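Local coordinates for Lmo1499 protein (PDB 4IIW) that probably cleaves nascent peptidoglycan strands endolytically at the cell membrane, as a lytic transglycosylase of the MltG family that ends their elongation, at residues G174-A179 against T195-A200; L111-G116 against A123-A128; D51-L56 against I67-V72; I39-P44 against K59-N64. One frame throughout, in Å; residues are numbered along the deposited sequence.

Taken from the N terminus, contact 4 comes first: strand 39-43 is met by the loop that follows helix 49-58. Contact 3 crosses it, because segment 51-56 lies inside the loop closed by contact 4 and its partner 67-72 lies beyond; the centres are about 10 Å apart and the side chain of I62 packs on both L56 and F68. Together they tie strand and two helices into one compact N-terminal unit. Contact 2 then closes a short connection between strand 111-112 and helix 119-129. Contact 1 follows in series, joining the loop before strand 180-181 to helix 190-204, and touches contact 2 through A179 and I113.

Contact 1. Residues G174-A179 against T195-A200; sequences GYLYPA and TEMVKA
The loop entering strand 180-181 is laid against one side of helix 190-204, with Y175, L176 and Y177 meeting M197, V198 and A200. The polar part is made by backbone. Y177 N donates to M197 O at 3.3 Å, nearly straight at hydrogen (171°), yet it reaches the oxygen from above the carbonyl plane, 52° out of it. Y175 O faces the helix as well, taking a CA-H contact from V198 CA at 3.5 Å; the T201 hydroxyl bonds to this oxygen and lies only weakly against M197 O. This is a loop docked on a helix just ahead of a short two-stranded antiparallel sheet, in which strand 180-181 pairs with strand 111-112. The apolar groups fill in around these bonds. L176 CB sits on M197 CB at 3.7 Å, and the extended selenomethionine chain crosses the leucine at a slant, with SE 4.0 Å from L176 CD2. The other leucine methyl, CD1, reaches V198 CG2 at 4.0 Å. Y177 touches A200 chiefly through CB, 3.6 Å from A200 CB, with ring atoms CG and CD2 a little farther off. With CG anti to the backbone N (chi1 -163°), the ring runs on along the helix toward T201 and N204, P178 CD over the rim of one face and A200 O over that of the other.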
loop_
_atom_site.group_PDB
_atom_site.type_symbol
_atom_site.label_atom_id
_atom_site.label_comp_id
_atom_site.label_asym_id
_atom_site.label_seq_id
_atom_site.Cartn_x
_atom_site.Cartn_y
_atom_site.Cartn_z
ATOM N N GLY B 174 50.948 1.508 21.153
ATOM C CA GLY B 174 51.893 2.549 20.731
ATOM C C GLY B 174 52.923 2.136 19.694
ATOM O O GLY B 174 53.597 2.987 19.107
ATOM N N TYR B 175 53.039 0.835 19.447
ATOM C CA TYR B 175 54.044 0.311 18.510
ATOM C C TYR B 175 53.569 0.067 17.069
ATOM O O TYR B 175 54.343 -0.334 16.221
ATOM C CB TYR B 175 54.671 -0.941 19.097
ATOM C CG TYR B 175 55.557 -0.660 20.275
ATOM C CD1 TYR B 175 55.036 -0.539 21.563
ATOM C CD2 TYR B 175 56.923 -0.525 20.113
ATOM C CE1 TYR B 175 55.871 -0.289 22.655
ATOM C CE2 TYR B 175 57.762 -0.273 21.199
ATOM C CZ TYR B 175 57.237 -0.162 22.464
ATOM O OH TYR B 175 58.099 0.084 23.524
ATOM N N LEU B 176 52.301 0.333 16.794
ATOM C CA LEU B 176 51.756 0.220 15.433
ATOM C C LEU B 176 51.695 1.638 14.841
ATOM O O LEU B 176 50.838 2.437 15.197
ATOM C CB LEU B 176 50.385 -0.449 15.470
ATOM C CG LEU B 176 50.405 -1.955 15.782
ATOM C CD1 LEU B 176 51.221 -2.290 16.990
ATOM C CD2 LEU B 176 48.981 -2.464 15.927
ATOM N N TYR B 177 52.614 1.933 13.927
ATOM C CA TYR B 177 52.778 3.280 13.370
ATOM C C TYR B 177 51.583 3.772 12.560
ATOM O O TYR B 177 50.951 2.990 11.841
ATOM C CB TYR B 177 54.042 3.299 12.488
ATOM C CG TYR B 177 54.586 4.674 12.163
ATOM C CD1 TYR B 177 55.319 5.397 13.112
ATOM C CD2 TYR B 177 54.400 5.253 10.899
ATOM C CE1 TYR B 177 55.824 6.672 12.828
ATOM C CE2 TYR B 177 54.922 6.536 10.604
ATOM C CZ TYR B 177 55.626 7.228 11.574
ATOM O OH TYR B 177 56.125 8.478 11.305
ATOM N N PRO B 178 51.263 5.075 12.676
ATOM C CA PRO B 178 50.203 5.637 11.873
ATOM C C PRO B 178 50.700 5.965 10.456
ATOM O O PRO B 178 51.624 6.735 10.290
ATOM C CB PRO B 178 49.803 6.902 12.635
ATOM C CG PRO B 178 50.965 7.279 13.422
ATOM C CD PRO B 178 51.824 6.066 13.612
ATOM N N ALA B 179 50.075 5.353 9.461
ATOM C CA ALA B 179 50.411 5.526 8.058
ATOM C C ALA B 179 49.332 4.823 7.238
ATOM O O ALA B 179 48.335 4.343 7.787
ATOM C CB ALA B 179 51.788 4.928 7.755
ATOM N N THR B 195 52.424 -6.871 11.745
ATOM C CA THR B 195 53.863 -6.844 11.533
ATOM C C THR B 195 54.256 -5.645 10.689
ATOM O O THR B 195 55.244 -4.996 10.993
ATOM C CB THR B 195 54.397 -8.148 10.904
ATOM O OG1 THR B 195 54.145 -9.236 11.794
ATOM C CG2 THR B 195 55.932 -8.069 10.614
ATOM N N GLU B 196 53.501 -5.329 9.648
ATOM C CA GLU B 196 53.871 -4.182 8.813
ATOM C C GLU B 196 53.828 -2.864 9.581
ATOM O O GLU B 196 54.622 -1.966 9.325
ATOM C CB GLU B 196 53.005 -4.083 7.559
ATOM C CG GLU B 196 53.275 -5.189 6.576
ATOM C CD GLU B 196 54.689 -5.134 6.023
ATOM O OE1 GLU B 196 55.048 -4.123 5.372
ATOM O OE2 GLU B 196 55.431 -6.118 6.218
HETATM N N MSE B 197 52.919 -2.756 10.532
HETATM C CA MSE B 197 52.806 -1.547 11.324
HETATM C C MSE B 197 53.961 -1.464 12.311
HETATM O O MSE B 197 54.490 -0.364 12.563
HETATM C CB MSE B 197 51.475 -1.508 12.047
HETATM C CG MSE B 197 50.279 -1.558 11.100
HETATM SE SE MSE B 197 48.569 -1.548 12.058
HETATM C CE MSE B 197 47.397 -1.678 10.525
ATOM N N VAL B 198 54.368 -2.605 12.864
ATOM C CA VAL B 198 55.497 -2.606 13.788
ATOM C C VAL B 198 56.792 -2.263 13.016
ATOM O O VAL B 198 57.648 -1.531 13.509
ATOM C CB VAL B 198 55.629 -3.936 14.565
ATOM C CG1 VAL B 198 56.913 -3.959 15.352
ATOM C CG2 VAL B 198 54.436 -4.123 15.499
ATOM N N LYS B 199 56.899 -2.765 11.794
ATOM C CA LYS B 199 58.038 -2.468 10.941
ATOM C C LYS B 199 58.086 -0.986 10.599
ATOM O O LYS B 199 59.158 -0.393 10.565
ATOM C CB LYS B 199 57.991 -3.326 9.669
ATOM C CG LYS B 199 58.847 -2.811 8.532
ATOM C CD LYS B 199 59.186 -3.877 7.535
ATOM C CE LYS B 199 57.994 -4.609 7.006
ATOM N NZ LYS B 199 58.419 -5.687 6.066
ATOM N N ALA B 200 56.935 -0.385 10.333
ATOM C CA ALA B 200 56.913 1.044 10.021
ATOM C C ALA B 200 57.467 1.843 11.213
ATOM O O ALA B 200 58.224 2.799 11.028
ATOM C CB ALA B 200 55.508 1.505 9.671
#

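Contact 2. Residues L111-G116 against A123-A128; sequences LVIPEG and ADRIVA
R125 carries most of this contact, lying along segment 111-116 from L111 to P114. Its CB rests between two aliphatic ends, I113 CD1 at 3.8 Å and L111 CD1 at 3.9 Å. CG, placed anti to the carbonyl carbon (chi1 -58°), heads toward the strand backbone and lies 4.0 Å from V112 O. From there the chain bends at chi2 and again at chi3 (-91°), which folds it round that carbonyl instead of letting it run straight past. CD stays alongside V112 O, and NE makes a weak hydrogen bond to it at 3.3 Å; an angle of only 127° at the hydrogen shows how bent that bond is. Beyond, the guanidinium turns one face to the proline ring, where NH1 meets P114 CG at 3.8 Å. The backbone of R125 takes part too, since L111 CD1 lies against its carbonyl O, while the other methyl of L111, CD2, reaches I126 CG1 at 4.1 Å. K327 of a second subunit packs on V112. Strand 111-112 pairs antiparallel with strand 180-181, and the apolar side of the contact continues into helix 190-204: M197 covers L111 and I113, I193 touches L111 and I126, and V138 and M142 of helix 135-143 pack on I126.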
loop_
_atom_site.group_PDB
_atom_site.type_symbol
_atom_site.label_atom_id
_atom_site.label_comp_id
_atom_site.label_asym_id
_atom_site.label_seq_id
_atom_site.Cartn_x
_atom_site.Cartn_y
_atom_site.Cartn_z
ATOM N N LEU B 111 44.255 0.599 3.926
ATOM C CA LEU B 111 44.151 0.578 5.387
ATOM C C LEU B 111 44.840 1.805 5.972
ATOM O O LEU B 111 46.067 1.856 6.007
ATOM C CB LEU B 111 44.790 -0.684 5.924
ATOM C CG LEU B 111 44.752 -0.907 7.426
ATOM C CD1 LEU B 111 43.348 -0.685 8.023
ATOM C CD2 LEU B 111 45.258 -2.329 7.703
ATOM N N VAL B 112 44.059 2.800 6.404
ATOM C CA VAL B 112 44.611 4.028 6.959
ATOM C C VAL B 112 44.578 3.996 8.487
ATOM O O VAL B 112 43.544 3.741 9.077
ATOM C CB VAL B 112 43.829 5.266 6.472
ATOM C CG1 VAL B 112 44.499 6.546 6.962
ATOM C CG2 VAL B 112 43.712 5.263 4.941
ATOM N N ILE B 113 45.718 4.247 9.121
ATOM C CA ILE B 113 45.800 4.265 10.585
ATOM C C ILE B 113 46.253 5.659 11.043
ATOM O O ILE B 113 47.418 6.029 10.883
ATOM C CB ILE B 113 46.789 3.199 11.126
ATOM C CG1 ILE B 113 46.381 1.790 10.664
ATOM C CG2 ILE B 113 46.834 3.255 12.627
ATOM C CD1 ILE B 113 45.012 1.341 11.149
ATOM N N PRO B 114 45.337 6.443 11.599
ATOM C CA PRO B 114 45.713 7.772 12.036
ATOM C C PRO B 114 46.436 7.826 13.386
ATOM O O PRO B 114 46.483 6.842 14.129
ATOM C CB PRO B 114 44.362 8.505 12.162
ATOM C CG PRO B 114 43.285 7.529 11.717
ATOM C CD PRO B 114 43.914 6.169 11.832
ATOM N N GLU B 115 46.983 8.998 13.675
ATOM C CA GLU B 115 47.633 9.292 14.939
ATOM C C GLU B 115 46.612 9.341 16.082
ATOM O O GLU B 115 45.439 9.642 15.871
ATOM C CB GLU B 115 48.261 10.667 14.867
ATOM C CG GLU B 115 49.249 10.850 13.765
ATOM C CD GLU B 115 49.604 12.311 13.559
ATOM O OE1 GLU B 115 49.106 13.171 14.331
ATOM O OE2 GLU B 115 50.383 12.596 12.625
ATOM N N GLY B 116 47.072 9.079 17.298
ATOM C CA GLY B 116 46.199 9.137 18.470
ATOM C C GLY B 116 45.269 7.955 18.620
ATOM O O GLY B 116 44.341 7.994 19.426
ATOM N N ALA B 123 42.180 -2.029 15.520
ATOM C CA ALA B 123 41.512 -3.298 15.252
ATOM C C ALA B 123 40.267 -3.099 14.371
ATOM O O ALA B 123 39.966 -3.937 13.514
ATOM C CB ALA B 123 41.158 -3.995 16.548
ATOM N N ASP B 124 39.558 -1.986 14.585
ATOM C CA ASP B 124 38.370 -1.639 13.792
ATOM C C ASP B 124 38.764 -1.331 12.354
ATOM O O ASP B 124 38.164 -1.838 11.418
ATOM C CB ASP B 124 37.666 -0.393 14.344
ATOM C CG ASP B 124 37.056 -0.602 15.722
ATOM O OD1 ASP B 124 36.475 -1.674 15.997
ATOM O OD2 ASP B 124 37.118 0.351 16.522
ATOM N N ARG B 125 39.774 -0.490 12.174
ATOM C CA ARG B 125 40.192 -0.127 10.833
ATOM C C ARG B 125 40.624 -1.393 10.091
ATOM O O ARG B 125 40.298 -1.564 8.903
ATOM C CB ARG B 125 41.291 0.938 10.865
ATOM C CG ARG B 125 40.875 2.233 11.600
ATOM C CD ARG B 125 39.822 3.050 10.854
ATOM N NE ARG B 125 40.416 4.044 9.957
ATOM C CZ ARG B 125 40.255 5.367 10.054
ATOM N NH1 ARG B 125 40.851 6.170 9.179
ATOM N NH2 ARG B 125 39.480 5.898 10.989
ATOM N N ILE B 126 41.309 -2.296 10.799
ATOM C CA ILE B 126 41.745 -3.563 10.206
ATOM C C ILE B 126 40.554 -4.419 9.757
ATOM O O ILE B 126 40.545 -4.913 8.631
ATOM C CB ILE B 126 42.623 -4.400 11.170
ATOM C CG1 ILE B 126 44.009 -3.769 11.298
ATOM C CG2 ILE B 126 42.754 -5.823 10.636
ATOM C CD1 ILE B 126 44.954 -4.432 12.354
ATOM N N VAL B 127 39.570 -4.604 10.644
ATOM C CA VAL B 127 38.361 -5.399 10.322
ATOM C C VAL B 127 37.573 -4.785 9.172
ATOM O O VAL B 127 37.138 -5.497 8.277
ATOM C CB VAL B 127 37.459 -5.632 11.582
ATOM C CG1 VAL B 127 35.967 -5.580 11.251
ATOM C CG2 VAL B 127 37.862 -6.939 12.274
ATOM N N ALA B 128 37.407 -3.467 9.192
ATOM C CA ALA B 128 36.722 -2.767 8.117
ATOM C C ALA B 128 37.419 -3.009 6.760
ATOM O O ALA B 128 36.767 -3.140 5.733
ATOM C CB ALA B 128 36.672 -1.284 8.418
#

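Contact 3. Residues D51-L56 against I67-V72; sequences DISTIL and IFSFYV
F68 and S69 of helix 65-75 meet I52, S53 and L56 of helix 49-58, two helices that cross at an angle of 136° between the directions of the short segments, whose axes come within 9.0 Å. The apolar contacts all converge on the phenyl ring. L56 CD1 stands over one face of F68, 3.5 Å from the centroid and 21° off the ring normal, a CH-pi contact in which the leucine chain crosses the phenylalanine at about a right angle. I52 CG2 adds a looser touch, 4.3 Å from F68 CE1. The ring can receive both because F68 CG is anti to its backbone N (chi1 -173°), which sends the phenyl group across the gap to the other helix. The two serines meet beside it. S53 OG lies in the ring plane at the CD1 edge, not over the face. The same oxygen is 2.7 Å from S69 OG, a close hydroxyl pair. S53 OG also bonds to I49 O of its own helix, whereas the S69 proton can go to S53 OG or, weakly, to A65 O, and the geometry does not settle which. One residue on from S53, T54 bonds through its hydroxyl to T54 of a second subunit, placing helix 49-58 at an assembly interface. The helices thus share a phenyl-centred apolar patch beside a pair of buried hydroxyls; that of S53 is compatible with this setting because a carbonyl of the preceding turn pairs with it, and A65 O is a possible weak acceptor for S69.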
loop_
_atom_site.group_PDB
_atom_site.type_symbol
_atom_site.label_atom_id
_atom_site.label_comp_id
_atom_site.label_asym_id
_atom_site.label_seq_id
_atom_site.Cartn_x
_atom_site.Cartn_y
_atom_site.Cartn_z
ATOM N N ASP B 51 14.584 5.902 11.475
ATOM C CA ASP B 51 15.888 6.526 11.389
ATOM C C ASP B 51 16.520 6.312 10.022
ATOM O O ASP B 51 16.946 7.268 9.389
ATOM C CB ASP B 51 16.820 5.992 12.470
ATOM C CG ASP B 51 16.466 6.501 13.832
ATOM O OD1 ASP B 51 15.925 7.619 13.890
ATOM O OD2 ASP B 51 16.741 5.802 14.837
ATOM N N ILE B 52 16.539 5.058 9.571
ATOM C CA ILE B 52 17.146 4.693 8.287
ATOM C C ILE B 52 16.452 5.327 7.090
ATOM O O ILE B 52 17.102 5.876 6.191
ATOM C CB ILE B 52 17.147 3.166 8.103
ATOM C CG1 ILE B 52 18.071 2.502 9.135
ATOM C CG2 ILE B 52 17.606 2.780 6.709
ATOM C CD1 ILE B 52 17.907 1.006 9.237
ATOM N N SER B 53 15.130 5.232 7.071
ATOM C CA SER B 53 14.334 5.811 6.000
ATOM C C SER B 53 14.640 7.297 5.818
ATOM O O SER B 53 14.842 7.777 4.709
ATOM C CB SER B 53 12.838 5.654 6.322
ATOM O OG SER B 53 12.490 4.289 6.482
ATOM N N THR B 54 14.683 8.014 6.929
ATOM C CA THR B 54 14.878 9.451 6.912
ATOM C C THR B 54 16.284 9.840 6.475
ATOM O O THR B 54 16.459 10.866 5.794
ATOM C CB THR B 54 14.512 10.024 8.283
ATOM O OG1 THR B 54 13.167 9.640 8.560
ATOM C CG2 THR B 54 14.620 11.538 8.323
ATOM N N ILE B 55 17.288 9.039 6.836
ATOM C CA ILE B 55 18.647 9.312 6.354
ATOM C C ILE B 55 18.682 9.124 4.823
ATOM O O ILE B 55 19.285 9.936 4.125
ATOM C CB ILE B 55 19.702 8.443 7.032
ATOM C CG1 ILE B 55 19.827 8.809 8.512
ATOM C CG2 ILE B 55 21.059 8.663 6.396
ATOM C CD1 ILE B 55 20.486 7.717 9.310
ATOM N N LEU B 56 18.032 8.074 4.304
ATOM C CA LEU B 56 17.987 7.860 2.862
ATOM C C LEU B 56 17.342 9.051 2.137
ATOM O O LEU B 56 17.825 9.499 1.080
ATOM C CB LEU B 56 17.234 6.572 2.514
ATOM C CG LEU B 56 17.920 5.250 2.914
ATOM C CD1 LEU B 56 17.001 4.027 2.661
ATOM C CD2 LEU B 56 19.260 5.070 2.183
ATOM N N ILE B 67 7.213 5.762 2.684
ATOM C CA ILE B 67 7.020 4.712 1.712
ATOM C C ILE B 67 8.136 3.653 1.850
ATOM O O ILE B 67 7.895 2.444 1.732
ATOM C CB ILE B 67 6.891 5.316 0.330
ATOM C CG1 ILE B 67 5.534 6.043 0.256
ATOM C CG2 ILE B 67 7.014 4.244 -0.723
ATOM C CD1 ILE B 67 5.341 7.037 -0.921
ATOM N N PHE B 68 9.339 4.094 2.165
ATOM C CA PHE B 68 10.419 3.156 2.389
ATOM C C PHE B 68 10.182 2.346 3.682
ATOM O O PHE B 68 10.446 1.159 3.722
ATOM C CB PHE B 68 11.739 3.898 2.443
ATOM C CG PHE B 68 12.927 3.007 2.513
ATOM C CD1 PHE B 68 13.466 2.641 3.735
ATOM C CD2 PHE B 68 13.520 2.543 1.360
ATOM C CE1 PHE B 68 14.564 1.799 3.806
ATOM C CE2 PHE B 68 14.623 1.707 1.428
ATOM C CZ PHE B 68 15.147 1.341 2.660
ATOM N N SER B 69 9.706 2.989 4.741
ATOM C CA SER B 69 9.423 2.279 5.976
ATOM C C SER B 69 8.367 1.218 5.737
ATOM O O SER B 69 8.441 0.115 6.299
ATOM C CB SER B 69 8.933 3.221 7.068
ATOM O OG SER B 69 9.992 4.050 7.491
ATOM N N PHE B 70 7.386 1.552 4.906
ATOM C CA PHE B 70 6.325 0.618 4.595
ATOM C C PHE B 70 6.888 -0.575 3.833
ATOM O O PHE B 70 6.498 -1.697 4.071
ATOM C CB PHE B 70 5.222 1.305 3.770
ATOM C CG PHE B 70 4.092 0.388 3.403
ATOM C CD1 PHE B 70 3.058 0.146 4.292
ATOM C CD2 PHE B 70 4.065 -0.243 2.172
ATOM C CE1 PHE B 70 2.040 -0.706 3.957
ATOM C CE2 PHE B 70 3.038 -1.094 1.836
ATOM C CZ PHE B 70 2.031 -1.324 2.723
ATOM N N TYR B 71 7.819 -0.333 2.919
ATOM C CA TYR B 71 8.395 -1.435 2.149
ATOM C C TYR B 71 9.062 -2.438 3.079
ATOM O O TYR B 71 8.847 -3.670 2.979
ATOM C CB TYR B 71 9.415 -0.911 1.142
ATOM C CG TYR B 71 10.031 -1.989 0.309
ATOM C CD1 TYR B 71 11.026 -2.803 0.820
ATOM C CD2 TYR B 71 9.640 -2.182 -1.007
ATOM C CE1 TYR B 71 11.596 -3.795 0.057
ATOM C CE2 TYR B 71 10.203 -3.169 -1.784
ATOM C CZ TYR B 71 11.182 -3.979 -1.252
ATOM O OH TYR B 71 11.751 -4.984 -2.023
ATOM N N VAL B 72 9.873 -1.889 3.981
ATOM C CA VAL B 72 10.656 -2.695 4.929
ATOM C C VAL B 72 9.756 -3.552 5.807
ATOM O O VAL B 72 10.012 -4.728 6.021
ATOM C CB VAL B 72 11.513 -1.784 5.826
ATOM C CG1 VAL B 72 12.178 -2.573 6.918
ATOM C CG2 VAL B 72 12.537 -1.024 5.001
#

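Contact 4. Residues I39-P44 against K59-N64; sequences ITVEIP and KKVINN
I39 and V41 point from strand 39-43 onto K59 and V61, and the close packing is mostly hydrocarbon, with the I39 methyl CD1 also set against the carbonyl of K59. V61 CG2 sits between the two strand residues, 4.0 Å from I39 CD1 and 4.0 Å from V41 CG1. That same V41 methyl, held anti to the carbonyl carbon (chi1 -41°), also lies 4.0 Å from K59 CB. I39 CG2 is 4.1 Å from K59 CB. Strand 39-43 pairs antiparallel with strand 83-87, and helices 49-58 and 65-75 lie between them in sequence, a beta-alpha-alpha-beta order consistent with the LysM-like domain of MltG relatives. At the end of the first helix K60 adopts positive phi in a Schellman motif, turning the chain so that V61 comes round beneath the strand, where L87 and I96 also cover it; V61 O accepts a hydrogen bond from N76 of a third subunit, which joins the loop to that chain. The outer side is much looser. K59 bends at chi2 and carries its aliphatic chain past V41, with CE no nearer than 4.4 Å to T40 O. K60 is exposed, and its side chain leads away from the strand.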
loop_
_atom_site.group_PDB
_atom_site.type_symbol
_atom_site.label_atom_id
_atom_site.label_comp_id
_atom_site.label_asym_id
_atom_site.label_seq_id
_atom_site.Cartn_x
_atom_site.Cartn_y
_atom_site.Cartn_z
ATOM N N ILE B 39 26.233 8.034 -3.750
ATOM C CA ILE B 39 26.068 8.786 -2.515
ATOM C C ILE B 39 26.407 7.871 -1.348
ATOM O O ILE B 39 25.849 6.780 -1.217
ATOM C CB ILE B 39 24.594 9.278 -2.324
ATOM C CG1 ILE B 39 24.094 10.023 -3.580
ATOM C CG2 ILE B 39 24.501 10.152 -1.093
ATOM C CD1 ILE B 39 22.622 10.392 -3.566
ATOM N N THR B 40 27.318 8.303 -0.498
ATOM C CA THR B 40 27.667 7.492 0.643
ATOM C C THR B 40 26.774 7.904 1.802
ATOM O O THR B 40 26.701 9.082 2.134
ATOM C CB THR B 40 29.155 7.654 1.030
ATOM O OG1 THR B 40 29.373 8.979 1.531
ATOM C CG2 THR B 40 30.081 7.386 -0.180
ATOM N N VAL B 41 26.075 6.940 2.393
ATOM C CA VAL B 41 25.209 7.223 3.531
ATOM C C VAL B 41 25.744 6.471 4.740
ATOM O O VAL B 41 26.353 5.419 4.598
ATOM C CB VAL B 41 23.693 6.831 3.292
ATOM C CG1 VAL B 41 23.242 7.213 1.875
ATOM C CG2 VAL B 41 23.448 5.358 3.526
ATOM N N GLU B 42 25.483 7.008 5.930
ATOM C CA GLU B 42 25.942 6.407 7.169
ATOM C C GLU B 42 24.777 6.079 8.083
ATOM O O GLU B 42 24.001 6.961 8.454
ATOM C CB GLU B 42 26.887 7.358 7.876
ATOM C CG GLU B 42 28.041 7.790 7.000
ATOM C CD GLU B 42 29.129 8.522 7.778
ATOM O OE1 GLU B 42 28.779 9.367 8.637
ATOM O OE2 GLU B 42 30.330 8.258 7.515
ATOM N N ILE B 43 24.662 4.805 8.444
ATOM C CA ILE B 43 23.606 4.352 9.334
ATOM C C ILE B 43 24.239 4.053 10.685
ATOM O O ILE B 43 24.978 3.083 10.812
ATOM C CB ILE B 43 22.914 3.078 8.814
ATOM C CG1 ILE B 43 22.434 3.271 7.375
ATOM C CG2 ILE B 43 21.774 2.722 9.708
ATOM C CD1 ILE B 43 21.624 4.515 7.166
ATOM N N PRO B 44 23.962 4.895 11.690
ATOM C CA PRO B 44 24.546 4.667 12.992
ATOM C C PRO B 44 23.979 3.447 13.691
ATOM O O PRO B 44 22.855 3.066 13.446
ATOM C CB PRO B 44 24.186 5.940 13.784
ATOM C CG PRO B 44 23.698 6.936 12.788
ATOM C CD PRO B 44 23.197 6.157 11.627
ATOM N N LYS B 59 19.593 12.122 2.260
ATOM C CA LYS B 59 20.687 11.966 1.296
ATOM C C LYS B 59 20.243 11.844 -0.167
ATOM O O LYS B 59 21.066 11.643 -1.059
ATOM C CB LYS B 59 21.571 10.797 1.717
ATOM C CG LYS B 59 22.442 11.124 2.940
ATOM C CD LYS B 59 23.449 12.235 2.582
ATOM C CE LYS B 59 24.478 12.504 3.670
ATOM N NZ LYS B 59 25.461 13.541 3.244
ATOM N N LYS B 60 18.935 11.964 -0.381
ATOM C CA LYS B 60 18.324 11.958 -1.708
ATOM C C LYS B 60 18.525 10.663 -2.473
ATOM O O LYS B 60 18.683 10.683 -3.677
ATOM C CB LYS B 60 18.830 13.149 -2.526
ATOM C CG LYS B 60 18.545 14.476 -1.887
ATOM C CD LYS B 60 19.332 15.566 -2.568
ATOM C CE LYS B 60 19.167 16.903 -1.864
ATOM N NZ LYS B 60 20.128 17.929 -2.402
ATOM N N VAL B 61 18.526 9.546 -1.765
ATOM C CA VAL B 61 18.650 8.240 -2.400
ATOM C C VAL B 61 17.227 7.758 -2.682
ATOM O O VAL B 61 16.967 7.055 -3.655
ATOM C CB VAL B 61 19.382 7.238 -1.487
ATOM C CG1 VAL B 61 19.365 5.836 -2.089
ATOM C CG2 VAL B 61 20.791 7.718 -1.204
ATOM N N ILE B 62 16.319 8.089 -1.780
ATOM C CA ILE B 62 14.934 7.806 -1.990
ATOM C C ILE B 62 14.203 9.140 -1.900
ATOM O O ILE B 62 14.765 10.172 -1.490
ATOM C CB ILE B 62 14.351 6.782 -1.002
ATOM C CG1 ILE B 62 14.194 7.379 0.398
ATOM C CG2 ILE B 62 15.193 5.493 -1.001
ATOM C CD1 ILE B 62 13.717 6.386 1.408
ATOM N N ASN B 63 12.943 9.099 -2.292
ATOM C CA ASN B 63 12.087 10.265 -2.348
ATOM C C ASN B 63 11.276 10.476 -1.067
ATOM O O ASN B 63 11.151 11.589 -0.603
ATOM C CB ASN B 63 11.152 10.054 -3.544
ATOM C CG ASN B 63 10.279 11.236 -3.843
ATOM O OD1 ASN B 63 10.534 11.974 -4.816
ATOM N ND2 ASN B 63 9.212 11.426 -3.030
ATOM N N ASN B 64 10.808 9.387 -0.465
ATOM C CA ASN B 64 9.880 9.446 0.646
ATOM C C ASN B 64 10.198 8.421 1.732
ATOM O O ASN B 64 10.137 7.217 1.501
ATOM C CB ASN B 64 8.504 9.180 0.027
ATOM C CG ASN B 64 7.362 9.341 0.985
ATOM O OD1 ASN B 64 7.232 8.584 1.943
ATOM N ND2 ASN B 64 6.470 10.286 0.681
#